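Local coordinates for phenylalanine--tRNA ligase beta subunit (Pyrococcus horikoshii, PDB 2CXI), which charges tRNA(Phe) with phenylalanine at the expense of ATP within an alpha2-beta2 tetramer, represented here by an N-terminal beta-subunit fragment holding B3/4 and B5 domains, at residues E12-R17 / S61-A66; V93-K98 / V267-E272; R135-V140 / R187-L192; E282-L287 / R320-Y325. All coordinates share one frame; numbering follows the deposited sequence.

Contact 1: residues E12-R17 / S61-A66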
# COMPACT_ATOMS: atom_id res chain seq x y z
N GLU A 12 24.40 -6.43 -38.52
CA GLU A 12 25.68 -5.73 -38.48
C GLU A 12 25.80 -4.71 -37.32
O GLU A 12 26.87 -4.61 -36.72
CB GLU A 12 26.00 -5.11 -39.86
CG GLU A 12 26.20 -6.26 -40.87
CD GLU A 12 26.41 -5.84 -42.31
OE1 GLU A 12 26.02 -4.71 -42.71
OE2 GLU A 12 26.99 -6.69 -43.06
N ARG A 13 24.73 -3.98 -37.01
CA ARG A 13 24.76 -3.10 -35.81
C ARG A 13 24.92 -3.93 -34.55
O ARG A 13 25.66 -3.54 -33.65
CB ARG A 13 23.57 -2.12 -35.74
CG ARG A 13 22.18 -2.72 -35.59
CD ARG A 13 21.11 -1.75 -35.06
NE ARG A 13 19.77 -2.31 -35.13
CZ ARG A 13 18.66 -1.57 -35.06
NH1 ARG A 13 18.74 -0.24 -34.91
NH2 ARG A 13 17.48 -2.15 -35.14
N LEU A 14 24.29 -5.11 -34.50
CA LEU A 14 24.40 -6.00 -33.36
C LEU A 14 25.80 -6.63 -33.20
O LEU A 14 26.39 -6.67 -32.11
CB LEU A 14 23.28 -7.08 -33.41
CG LEU A 14 21.84 -6.60 -33.20
CD1 LEU A 14 20.88 -7.72 -33.64
CD2 LEU A 14 21.62 -6.20 -31.71
N ILE A 15 26.37 -7.11 -34.32
CA ILE A 15 27.72 -7.67 -34.29
C ILE A 15 28.73 -6.55 -34.16
O ILE A 15 29.77 -6.74 -33.56
CB ILE A 15 28.00 -8.42 -35.64
CG1 ILE A 15 27.07 -9.68 -35.73
CG2 ILE A 15 29.48 -8.77 -35.73
CD1 ILE A 15 26.83 -10.15 -37.15
N GLY A 16 28.42 -5.41 -34.77
CA GLY A 16 29.23 -4.18 -34.62
C GLY A 16 30.14 -3.92 -35.83
O GLY A 16 30.92 -2.98 -35.82
N ARG A 17 30.03 -4.77 -36.87
CA ARG A 17 30.98 -4.76 -38.02
C ARG A 17 30.13 -5.06 -39.23
O ARG A 17 29.13 -5.75 -39.06
CB ARG A 17 31.82 -6.02 -37.89
CG ARG A 17 33.20 -5.87 -37.95
CD ARG A 17 33.88 -7.11 -37.42
NE ARG A 17 34.29 -6.85 -36.05
CZ ARG A 17 35.39 -7.31 -35.52
NH1 ARG A 17 36.21 -8.09 -36.24
NH2 ARG A 17 35.66 -7.03 -34.25
N SER A 61 16.46 -15.59 -33.95
CA SER A 61 16.27 -14.18 -34.23
C SER A 61 17.60 -13.54 -34.53
O SER A 61 18.66 -14.13 -34.26
CB SER A 61 15.62 -13.47 -33.01
OG SER A 61 16.57 -13.38 -31.96
N ALA A 62 17.54 -12.29 -34.98
CA ALA A 62 18.77 -11.51 -35.28
C ALA A 62 19.69 -11.43 -34.07
O ALA A 62 20.92 -11.51 -34.19
CB ALA A 62 18.42 -10.09 -35.74
N GLU A 63 19.07 -11.25 -32.90
CA GLU A 63 19.87 -11.06 -31.68
C GLU A 63 20.70 -12.32 -31.40
O GLU A 63 21.88 -12.23 -31.04
CB GLU A 63 18.99 -10.70 -30.45
CG GLU A 63 18.15 -9.43 -30.62
CD GLU A 63 16.81 -9.67 -31.32
OE1 GLU A 63 16.52 -10.79 -31.77
OE2 GLU A 63 16.02 -8.73 -31.39
N GLY A 64 20.05 -13.47 -31.50
CA GLY A 64 20.69 -14.75 -31.19
C GLY A 64 21.75 -15.13 -32.24
O GLY A 64 22.81 -15.67 -31.91
N VAL A 65 21.44 -14.82 -33.50
CA VAL A 65 22.38 -15.04 -34.61
C VAL A 65 23.67 -14.18 -34.48
O VAL A 65 24.81 -14.69 -34.60
CB VAL A 65 21.67 -14.79 -35.96
CG1 VAL A 65 22.69 -14.86 -37.15
CG2 VAL A 65 20.57 -15.79 -36.15
N ALA A 66 23.48 -12.89 -34.19
CA ALA A 66 24.57 -11.94 -34.00
C ALA A 66 25.40 -12.38 -32.82
O ALA A 66 26.62 -12.28 -32.83
CB ALA A 66 24.01 -10.55 -33.77
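Leu14 CG and Ile15 CG1 each stand beside their own backbone N: chi1 -67° puts Ile15 CG1 against the methyl of Ala66, and chi1 -68° sends Leu14 CD1 toward Ala62. The branch that matters in Ile15 is CG1, which lies 3.7 Å from Ala66 CB, while CG2 takes the position anti to the backbone N. Leu14 meets the same methyl with the root of its side chain, CB standing 3.6 Å from Ala66 CB. Its tip travels further: CD1 lies 4.0 Å from Ala62 CB and 3.8 Å from Ala62 O, one helical turn back from Ala66, and also passes 4.0 Å from Glu63 CA. Leu14 thus lies along the opposing helix and covers two alanines spaced i, i+4. No hydrogen bond crosses between the segments; the join is made by aliphatic carbon.

Helix 8-15 ends at Gly16, which has positive phi and whose N is still bonded to Glu12 O. Helix 62-72 begins after Ser61 at the N-cap, whose OG donates to Glu63 OE1 (2.6 Å), meeting that oxygen nearly along its C-O axis; Glu63 OE2 pairs with Arg257 in a salt bridge, so both carboxylate oxygens are held. Leu11, from the preceding turn of helix 8-15, continues the apolar seam against Ala62 and Val65. The whole is a buried helix-helix packing through small residues: the last turn of helix 8-15 lies on the alanine face at the start of helix 62-72, in the N-terminal part of the beta subunit.

Contact 2: residues V93-K98 / V267-E272; sequences VDEKLK and VYKDFE
Lys269 can be followed outward along Glu95. Its CB lies 3.6 Å from Glu95 OE1, and CG comes nearer, 3.3 Å from the same oxygen. Two bends, at chi2 (63°) and, between CD and CE, at chi4 (-60°), fold the chain so that CD passes beside both carboxylate oxygens and NZ ends 3.4 Å from Glu95 OE2, a salt bridge whose hydrogen bond is weak. The chain therefore presents its aliphatic part to one oxygen and its ammonium to the other.

The apolar half of the contact is Val93 on Tyr268. Val93 CB stands over the centre of the ring, 3.8 Å from its centroid and 13° off the normal, a CH-pi contact. CG1 comes down 3.5 Å from Tyr268 CE2, and CG2 lies over the CZ side of the same face. Phe271 CZ covers the opposite face of the ring, toward its rim, and Tyr268 OH is hydrogen-bonded to Gly104 O. Were Tyr268 an alanine, a gap would probably open between Val93 and Phe271, and Gly104 O would lose its hydroxyl partner.

Between these two side-chain pairs runs the backbone. Val93 N donates to Val267 O (2.8 Å), the last step of the parallel pairing of strands 84-93 and 260-267. Beyond it the chains part, and one water spans the opening, donating to Val93 O (2.8 Å) and accepting from Lys269 N (2.8 Å). The chemistry changes along the contact: a direct backbone hydrogen bond and a ring sandwiched by hydrocarbon hold the inner end, whereas the outer, exposed end relies on water and the weakly bonded salt bridge.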
# COMPACT_ATOMS: atom_id res chain seq x y z
N VAL A 93 -0.41 -15.18 -9.79
CA VAL A 93 -0.99 -16.27 -10.60
C VAL A 93 -2.07 -17.06 -9.86
O VAL A 93 -1.80 -17.73 -8.84
CB VAL A 93 0.13 -17.21 -11.15
CG1 VAL A 93 -0.48 -18.34 -12.02
CG2 VAL A 93 1.12 -16.39 -11.93
N ASP A 94 -3.29 -16.96 -10.38
CA ASP A 94 -4.48 -17.60 -9.81
C ASP A 94 -4.42 -19.13 -9.80
O ASP A 94 -4.20 -19.79 -10.84
CB ASP A 94 -5.68 -17.17 -10.66
CG ASP A 94 -7.00 -17.45 -10.01
OD1 ASP A 94 -7.08 -18.13 -8.95
OD2 ASP A 94 -8.03 -17.03 -10.53
N GLU A 95 -4.60 -19.73 -8.61
CA GLU A 95 -4.61 -21.19 -8.50
C GLU A 95 -5.73 -21.80 -9.29
O GLU A 95 -5.65 -22.95 -9.71
CB GLU A 95 -4.67 -21.66 -7.04
CG GLU A 95 -5.95 -21.31 -6.30
CD GLU A 95 -5.96 -21.88 -4.87
OE1 GLU A 95 -5.12 -22.79 -4.57
OE2 GLU A 95 -6.78 -21.41 -4.05
N LYS A 96 -6.77 -21.02 -9.54
CA LYS A 96 -7.93 -21.50 -10.29
C LYS A 96 -7.59 -21.74 -11.76
O LYS A 96 -8.38 -22.34 -12.50
CB LYS A 96 -9.09 -20.53 -10.19
CG LYS A 96 -9.65 -20.37 -8.76
CD LYS A 96 -11.09 -19.85 -8.86
CE LYS A 96 -11.50 -19.10 -7.58
NZ LYS A 96 -10.50 -19.31 -6.46
N LEU A 97 -6.40 -21.29 -12.17
CA LEU A 97 -5.91 -21.58 -13.54
C LEU A 97 -5.22 -22.95 -13.66
O LEU A 97 -4.77 -23.34 -14.75
CB LEU A 97 -4.98 -20.44 -14.01
CG LEU A 97 -5.68 -19.15 -14.46
CD1 LEU A 97 -4.68 -18.04 -14.73
CD2 LEU A 97 -6.61 -19.38 -15.72
N LYS A 98 -5.10 -23.67 -12.54
CA LYS A 98 -4.28 -24.89 -12.45
C LYS A 98 -4.56 -25.93 -13.54
O LYS A 98 -3.61 -26.52 -14.06
CB LYS A 98 -4.34 -25.55 -11.07
CG LYS A 98 -3.39 -26.76 -10.87
CD LYS A 98 -1.89 -26.38 -11.04
CE LYS A 98 -0.99 -27.57 -10.67
NZ LYS A 98 0.46 -27.39 -11.07
N VAL A 267 3.78 -14.63 -7.58
CA VAL A 267 3.11 -15.23 -6.41
C VAL A 267 2.02 -16.23 -6.82
O VAL A 267 0.97 -15.90 -7.45
CB VAL A 267 2.59 -14.11 -5.42
CG1 VAL A 267 2.02 -14.72 -4.08
CG2 VAL A 267 3.68 -13.17 -5.10
N TYR A 268 2.29 -17.48 -6.49
CA TYR A 268 1.35 -18.55 -6.66
C TYR A 268 0.72 -18.85 -5.29
O TYR A 268 1.16 -18.31 -4.30
CB TYR A 268 2.07 -19.79 -7.19
CG TYR A 268 2.48 -19.72 -8.66
CD1 TYR A 268 3.56 -18.92 -9.06
CD2 TYR A 268 1.78 -20.45 -9.63
CE1 TYR A 268 3.96 -18.87 -10.44
CE2 TYR A 268 2.16 -20.38 -11.00
CZ TYR A 268 3.24 -19.60 -11.37
OH TYR A 268 3.61 -19.57 -12.69
N LYS A 269 -0.30 -19.68 -5.22
CA LYS A 269 -0.92 -19.99 -3.93
C LYS A 269 0.10 -20.59 -2.96
O LYS A 269 0.22 -20.09 -1.85
CB LYS A 269 -2.16 -20.87 -4.06
CG LYS A 269 -2.88 -21.19 -2.74
CD LYS A 269 -3.43 -19.91 -2.07
CE LYS A 269 -4.13 -20.21 -0.74
NZ LYS A 269 -5.29 -21.15 -0.95
N ASP A 270 0.89 -21.58 -3.40
CA ASP A 270 1.74 -22.36 -2.50
C ASP A 270 3.21 -22.00 -2.57
O ASP A 270 4.02 -22.65 -1.91
CB ASP A 270 1.72 -23.83 -2.86
CG ASP A 270 0.36 -24.45 -2.76
OD1 ASP A 270 -0.47 -23.99 -1.94
OD2 ASP A 270 0.06 -25.44 -3.46
N PHE A 271 3.57 -21.04 -3.41
CA PHE A 271 4.98 -20.71 -3.54
C PHE A 271 5.11 -19.41 -4.29
O PHE A 271 4.17 -18.94 -4.93
CB PHE A 271 5.76 -21.83 -4.27
CG PHE A 271 5.44 -21.95 -5.74
CD1 PHE A 271 4.37 -22.74 -6.18
CD2 PHE A 271 6.21 -21.29 -6.70
CE1 PHE A 271 4.08 -22.84 -7.53
CE2 PHE A 271 5.91 -21.40 -8.07
CZ PHE A 271 4.86 -22.17 -8.46
N GLU A 272 6.30 -18.86 -4.23
CA GLU A 272 6.59 -17.63 -4.92
C GLU A 272 7.89 -17.88 -5.69
O GLU A 272 8.73 -18.68 -5.26
CB GLU A 272 6.76 -16.56 -3.85
CG GLU A 272 7.30 -15.23 -4.31
CD GLU A 272 7.69 -14.37 -3.11
OE1 GLU A 272 6.87 -14.26 -2.18
OE2 GLU A 272 8.81 -13.81 -3.10
O HOH W 1 -1.34 -20.24 -7.77

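Contact 3: residues R135-V140 / R187-L192; sequences RRRREV and REYGHL
The guanidinium of Arg137 lies flat on one face of the Tyr189 ring, centres 4.1 Å apart and planes at 10°. Two parts of the arginine share this face: CD sits over the ring centre, 3.7 Å from the centroid of Tyr189, while CZ is 3.4 Å from Tyr189 CE2. The arginine reaches so far because its chain is extended from CG to NE (chi2 -160°). Arg136 O also comes within 3.3 Å of Tyr189 CE1, and Leu192 CD2 packs on the aliphatic stem of Arg138, 3.7 Å from Arg138 CG.

One shell out, Arg137 NH1 donates to the carbonyls of Pro214 and Ile215, which fix the rotation of the cation over the ring. Glu188 CG lies by the other ring face. A type I' turn from Arg135 to Arg138 sets the arginines in place, with Arg101 holding the carbonyls of Arg137 and Arg138. A serine at Tyr189 would probably leave the Arg137 guanidinium without its flat support, held by its carbonyl bonds alone among the contacts described. Within the B3/4 domain, the part linked to amino acid editing, the contact joins the loop between helix 116-133 and strand 140-146 to the end of helix 184-189.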
# COMPACT_ATOMS: atom_id res chain seq x y z
N ARG A 135 4.41 -25.37 -29.42
CA ARG A 135 3.35 -26.20 -30.06
C ARG A 135 2.07 -25.40 -30.35
O ARG A 135 1.00 -25.64 -29.75
CB ARG A 135 3.01 -27.48 -29.26
CG ARG A 135 4.21 -28.25 -28.68
CD ARG A 135 5.12 -29.12 -29.61
NE ARG A 135 4.45 -29.88 -30.66
CZ ARG A 135 5.04 -30.83 -31.41
NH1 ARG A 135 6.30 -31.17 -31.21
NH2 ARG A 135 4.36 -31.44 -32.36
N ARG A 136 2.22 -24.46 -31.28
CA ARG A 136 1.16 -23.59 -31.74
C ARG A 136 0.49 -22.91 -30.51
O ARG A 136 -0.75 -22.89 -30.38
CB ARG A 136 0.15 -24.39 -32.59
CG ARG A 136 0.71 -24.97 -33.91
CD ARG A 136 -0.38 -25.65 -34.71
NE ARG A 136 -0.77 -26.91 -34.06
CZ ARG A 136 -1.68 -27.76 -34.53
NH1 ARG A 136 -2.33 -27.49 -35.67
NH2 ARG A 136 -1.93 -28.89 -33.86
N ARG A 137 1.35 -22.43 -29.59
CA ARG A 137 0.95 -21.59 -28.43
C ARG A 137 0.46 -22.41 -27.21
O ARG A 137 0.34 -21.88 -26.11
CB ARG A 137 -0.16 -20.62 -28.82
CG ARG A 137 0.21 -19.53 -29.81
CD ARG A 137 -0.83 -18.37 -29.73
NE ARG A 137 -0.61 -17.33 -30.74
CZ ARG A 137 -1.42 -16.28 -30.91
NH1 ARG A 137 -2.48 -16.13 -30.14
NH2 ARG A 137 -1.16 -15.37 -31.87
N ARG A 138 0.14 -23.70 -27.40
CA ARG A 138 -0.44 -24.44 -26.25
C ARG A 138 0.56 -24.57 -25.14
O ARG A 138 0.23 -24.36 -23.97
CB ARG A 138 -0.95 -25.83 -26.65
CG ARG A 138 -1.73 -26.45 -25.52
CD ARG A 138 -2.23 -27.92 -25.74
NE ARG A 138 -2.40 -28.40 -24.39
CZ ARG A 138 -1.45 -28.96 -23.67
NH1 ARG A 138 -0.24 -29.19 -24.19
NH2 ARG A 138 -1.72 -29.28 -22.40
N GLU A 139 1.81 -24.91 -25.50
CA GLU A 139 2.86 -25.12 -24.49
C GLU A 139 3.54 -23.82 -24.05
O GLU A 139 3.97 -23.73 -22.91
CB GLU A 139 3.91 -26.16 -24.97
CG GLU A 139 3.28 -27.55 -25.04
CD GLU A 139 4.19 -28.61 -25.64
OE1 GLU A 139 3.64 -29.60 -26.21
OE2 GLU A 139 5.46 -28.51 -25.52
N VAL A 140 3.64 -22.85 -24.96
CA VAL A 140 4.28 -21.55 -24.69
C VAL A 140 3.60 -20.49 -25.52
O VAL A 140 3.56 -20.59 -26.77
CB VAL A 140 5.82 -21.53 -25.04
CG1 VAL A 140 6.40 -20.10 -24.82
CG2 VAL A 140 6.59 -22.51 -24.22
N ARG A 187 -11.01 -17.98 -33.10
CA ARG A 187 -11.38 -19.17 -33.88
C ARG A 187 -10.19 -20.12 -33.95
O ARG A 187 -10.32 -21.34 -33.77
CB ARG A 187 -11.80 -18.77 -35.31
CG ARG A 187 -13.10 -17.94 -35.40
CD ARG A 187 -13.55 -17.59 -36.85
NE ARG A 187 -13.91 -16.17 -36.94
CZ ARG A 187 -13.29 -15.24 -37.68
NH1 ARG A 187 -12.26 -15.55 -38.48
NH2 ARG A 187 -13.73 -13.98 -37.66
N GLU A 188 -9.02 -19.54 -34.21
CA GLU A 188 -7.79 -20.30 -34.38
C GLU A 188 -7.33 -21.03 -33.12
O GLU A 188 -6.97 -22.20 -33.20
CB GLU A 188 -6.69 -19.41 -34.96
CG GLU A 188 -5.44 -20.17 -35.41
CD GLU A 188 -4.35 -19.27 -35.96
OE1 GLU A 188 -4.61 -18.07 -36.17
OE2 GLU A 188 -3.23 -19.77 -36.17
N TYR A 189 -7.39 -20.35 -31.96
CA TYR A 189 -6.82 -20.86 -30.73
C TYR A 189 -7.79 -21.17 -29.60
O TYR A 189 -7.41 -21.75 -28.57
CB TYR A 189 -5.76 -19.87 -30.21
CG TYR A 189 -4.57 -19.75 -31.13
CD1 TYR A 189 -3.66 -20.81 -31.24
CD2 TYR A 189 -4.34 -18.58 -31.86
CE1 TYR A 189 -2.54 -20.71 -32.07
CE2 TYR A 189 -3.22 -18.49 -32.72
CZ TYR A 189 -2.33 -19.55 -32.79
OH TYR A 189 -1.21 -19.49 -33.59
N GLY A 190 -9.06 -20.81 -29.79
CA GLY A 190 -10.06 -20.97 -28.73
C GLY A 190 -10.28 -22.33 -28.13
O GLY A 190 -10.69 -22.45 -26.96
N HIS A 191 -10.05 -23.38 -28.92
CA HIS A 191 -10.27 -24.76 -28.47
C HIS A 191 -9.38 -25.10 -27.28
O HIS A 191 -9.73 -26.00 -26.48
CB HIS A 191 -10.03 -25.74 -29.61
CG HIS A 191 -8.60 -25.85 -30.04
ND1 HIS A 191 -7.76 -26.84 -29.57
CD2 HIS A 191 -7.86 -25.10 -30.88
CE1 HIS A 191 -6.57 -26.69 -30.12
NE2 HIS A 191 -6.60 -25.64 -30.92
N LEU A 192 -8.28 -24.35 -27.14
CA LEU A 192 -7.32 -24.56 -26.02
C LEU A 192 -7.93 -24.27 -24.66
O LEU A 192 -7.45 -24.79 -23.64
CB LEU A 192 -6.05 -23.71 -26.23
CG LEU A 192 -5.20 -24.02 -27.48
CD1 LEU A 192 -4.01 -23.06 -27.61
CD2 LEU A 192 -4.71 -25.46 -27.49

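Contact 4: residues E282-L287 / R320-Y325; sequences EFEVEL and RAKLKY
Backbone pairing comes first: Phe283 with Leu323 and Val285 with Ala321 are hydrogen-bonded antiparallel pairs, the strand directions 165° apart. Leu323 N reaches Phe283 O and Ala321 N reaches Val285 O, each at 2.7 Å, and both bonds are returned by the facing N-H. At the flanking non-hydrogen-bonded positions, Glu282 CA and Glu284 CA direct C-H groups at Leu323 O and Ala321 O.

Charges line the face of Glu282, Glu284, Glu286, Arg320, Lys322 and Lys324. Arg320 starts with CG between its backbone N and carbonyl carbon (chi1 79°) and bends again at chi2 and chi3, which lays the guanidinium across the neighbouring strand. Its NE donates to Glu286 OE2 (2.9 Å), which it meets from above the carboxylate plane, 65° out of it; NH2 adds a weak bond to the same oxygen. Glu284 joins the network at NH1, where the modelled positions are doubtful. Lys322 and Lys324 run alongside Glu284 and Glu282, their charges beyond salt-bridge range.

Apolar groups fill the other face. Val285 CG1 lies 4.1 Å from Ala321 CB and also meets Leu323 CD1, Leu287 CD2 touches Ala321 CB, and Phe283 CB sits at the edge of the Tyr325 ring. At that end one water links Glu282 O with Tyr325 OH. The Tyr325 and Phe283 side chains lie about 6 Å from those of Asp331 and Asp337 respectively, predicted magnesium ligands shared with the alpha subunit.

The apolar face packs on Ile338 of helix 335-346 and Leu307 of helix 300-309. Strand 320-325 is central in the three-stranded sheet, between 281-286 and 313-317, consistent with a winged-helix arrangement of the B5 domain.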
# COMPACT_ATOMS: atom_id res chain seq x y z
N GLU A 282 24.80 -25.77 -15.39
CA GLU A 282 26.06 -26.49 -15.14
C GLU A 282 26.08 -27.87 -15.77
O GLU A 282 25.05 -28.55 -15.86
CB GLU A 282 26.33 -26.57 -13.62
CG GLU A 282 26.44 -25.18 -13.02
CD GLU A 282 26.74 -25.17 -11.52
OE1 GLU A 282 26.43 -26.17 -10.83
OE2 GLU A 282 27.29 -24.15 -11.06
N PHE A 283 27.28 -28.27 -16.19
CA PHE A 283 27.55 -29.60 -16.73
C PHE A 283 29.03 -29.93 -16.51
O PHE A 283 29.88 -29.05 -16.46
CB PHE A 283 27.26 -29.65 -18.23
CG PHE A 283 26.85 -31.02 -18.73
CD1 PHE A 283 25.52 -31.45 -18.62
CD2 PHE A 283 27.79 -31.88 -19.32
CE1 PHE A 283 25.13 -32.72 -19.09
CE2 PHE A 283 27.41 -33.16 -19.81
CZ PHE A 283 26.09 -33.58 -19.69
N GLU A 284 29.34 -31.22 -16.41
CA GLU A 284 30.71 -31.68 -16.22
C GLU A 284 31.04 -32.73 -17.26
O GLU A 284 30.24 -33.64 -17.50
CB GLU A 284 30.90 -32.28 -14.82
CG GLU A 284 30.54 -31.34 -13.69
CD GLU A 284 31.10 -31.80 -12.34
OE1 GLU A 284 32.02 -32.67 -12.34
OE2 GLU A 284 30.66 -31.28 -11.29
N VAL A 285 32.19 -32.60 -17.89
CA VAL A 285 32.62 -33.59 -18.88
C VAL A 285 34.13 -33.91 -18.70
O VAL A 285 34.94 -33.03 -18.41
CB VAL A 285 32.31 -33.13 -20.36
CG1 VAL A 285 33.22 -32.00 -20.79
CG2 VAL A 285 32.37 -34.32 -21.34
N GLU A 286 34.48 -35.17 -18.90
CA GLU A 286 35.89 -35.60 -18.92
C GLU A 286 36.49 -35.21 -20.26
O GLU A 286 35.96 -35.60 -21.29
CB GLU A 286 35.94 -37.14 -18.77
CG GLU A 286 35.52 -37.64 -17.39
CD GLU A 286 36.52 -37.23 -16.32
OE1 GLU A 286 37.66 -36.82 -16.68
OE2 GLU A 286 36.17 -37.29 -15.12
N LEU A 287 37.60 -34.47 -20.27
CA LEU A 287 38.18 -34.03 -21.55
C LEU A 287 38.68 -35.19 -22.43
O LEU A 287 38.72 -35.09 -23.66
CB LEU A 287 39.27 -33.00 -21.33
CG LEU A 287 38.71 -31.71 -20.73
CD1 LEU A 287 39.80 -30.88 -20.14
CD2 LEU A 287 37.93 -30.90 -21.75
N ARG A 320 39.20 -33.06 -16.09
CA ARG A 320 37.75 -32.88 -16.21
C ARG A 320 37.25 -31.45 -16.13
O ARG A 320 37.71 -30.66 -15.30
CB ARG A 320 36.93 -33.85 -15.36
CG ARG A 320 36.79 -33.56 -13.90
CD ARG A 320 35.39 -33.90 -13.38
NE ARG A 320 34.75 -34.97 -14.16
CZ ARG A 320 33.49 -35.37 -14.00
NH1 ARG A 320 32.72 -34.80 -13.09
NH2 ARG A 320 33.00 -36.34 -14.76
N ALA A 321 36.35 -31.12 -17.06
CA ALA A 321 35.90 -29.76 -17.25
C ALA A 321 34.57 -29.55 -16.51
O ALA A 321 33.57 -30.22 -16.78
CB ALA A 321 35.78 -29.46 -18.74
N LYS A 322 34.60 -28.64 -15.55
CA LYS A 322 33.36 -28.13 -14.95
C LYS A 322 32.88 -26.95 -15.82
O LYS A 322 33.58 -25.96 -15.99
CB LYS A 322 33.61 -27.68 -13.51
CG LYS A 322 33.77 -28.83 -12.50
CD LYS A 322 33.85 -28.27 -11.04
CE LYS A 322 33.17 -29.21 -10.05
NZ LYS A 322 32.43 -28.47 -8.94
N LEU A 323 31.69 -27.09 -16.40
CA LEU A 323 31.19 -26.12 -17.40
C LEU A 323 30.02 -25.34 -16.84
O LEU A 323 29.24 -25.89 -16.07
CB LEU A 323 30.68 -26.85 -18.64
CG LEU A 323 31.66 -27.84 -19.27
CD1 LEU A 323 30.94 -28.64 -20.39
CD2 LEU A 323 32.87 -27.07 -19.79
N LYS A 324 29.91 -24.08 -17.24
CA LYS A 324 28.67 -23.33 -17.10
C LYS A 324 28.24 -22.89 -18.51
O LYS A 324 29.09 -22.59 -19.33
CB LYS A 324 28.86 -22.11 -16.19
CG LYS A 324 29.09 -22.49 -14.72
CD LYS A 324 29.20 -21.29 -13.86
CE LYS A 324 29.50 -21.74 -12.44
NZ LYS A 324 30.00 -20.58 -11.68
N TYR A 325 26.94 -22.84 -18.75
CA TYR A 325 26.41 -22.36 -20.03
C TYR A 325 25.17 -21.51 -19.81
O TYR A 325 24.56 -21.55 -18.71
CB TYR A 325 26.17 -23.56 -20.97
CG TYR A 325 25.13 -24.58 -20.48
CD1 TYR A 325 25.50 -25.66 -19.67
CD2 TYR A 325 23.80 -24.47 -20.86
CE1 TYR A 325 24.55 -26.64 -19.25
CE2 TYR A 325 22.84 -25.41 -20.45
CZ TYR A 325 23.22 -26.49 -19.65
OH TYR A 325 22.26 -27.41 -19.25
O HOH W 2 22.65 -28.68 -16.98

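How the contacts relate
From the N terminus, contact 1 closes first: a loop of 43 residues returns helix 62-72 to the end of helix 8-15. Contact 2 opens next, at the end of strand 84-93, and closes only after 168 further residues, at the end of strand 260-267. Contact 3 opens and closes within that span, joining the loop after helix 116-133 to helix 184-189; its nearest atoms are about 9 Å from those of contact 2. Contact 4 follows in series, its two strands flanking 32 residues of the B5 region. No two contacts cross or touch. Contact 1 lies on the opposite side of the chain's centre from contacts 2 and 3.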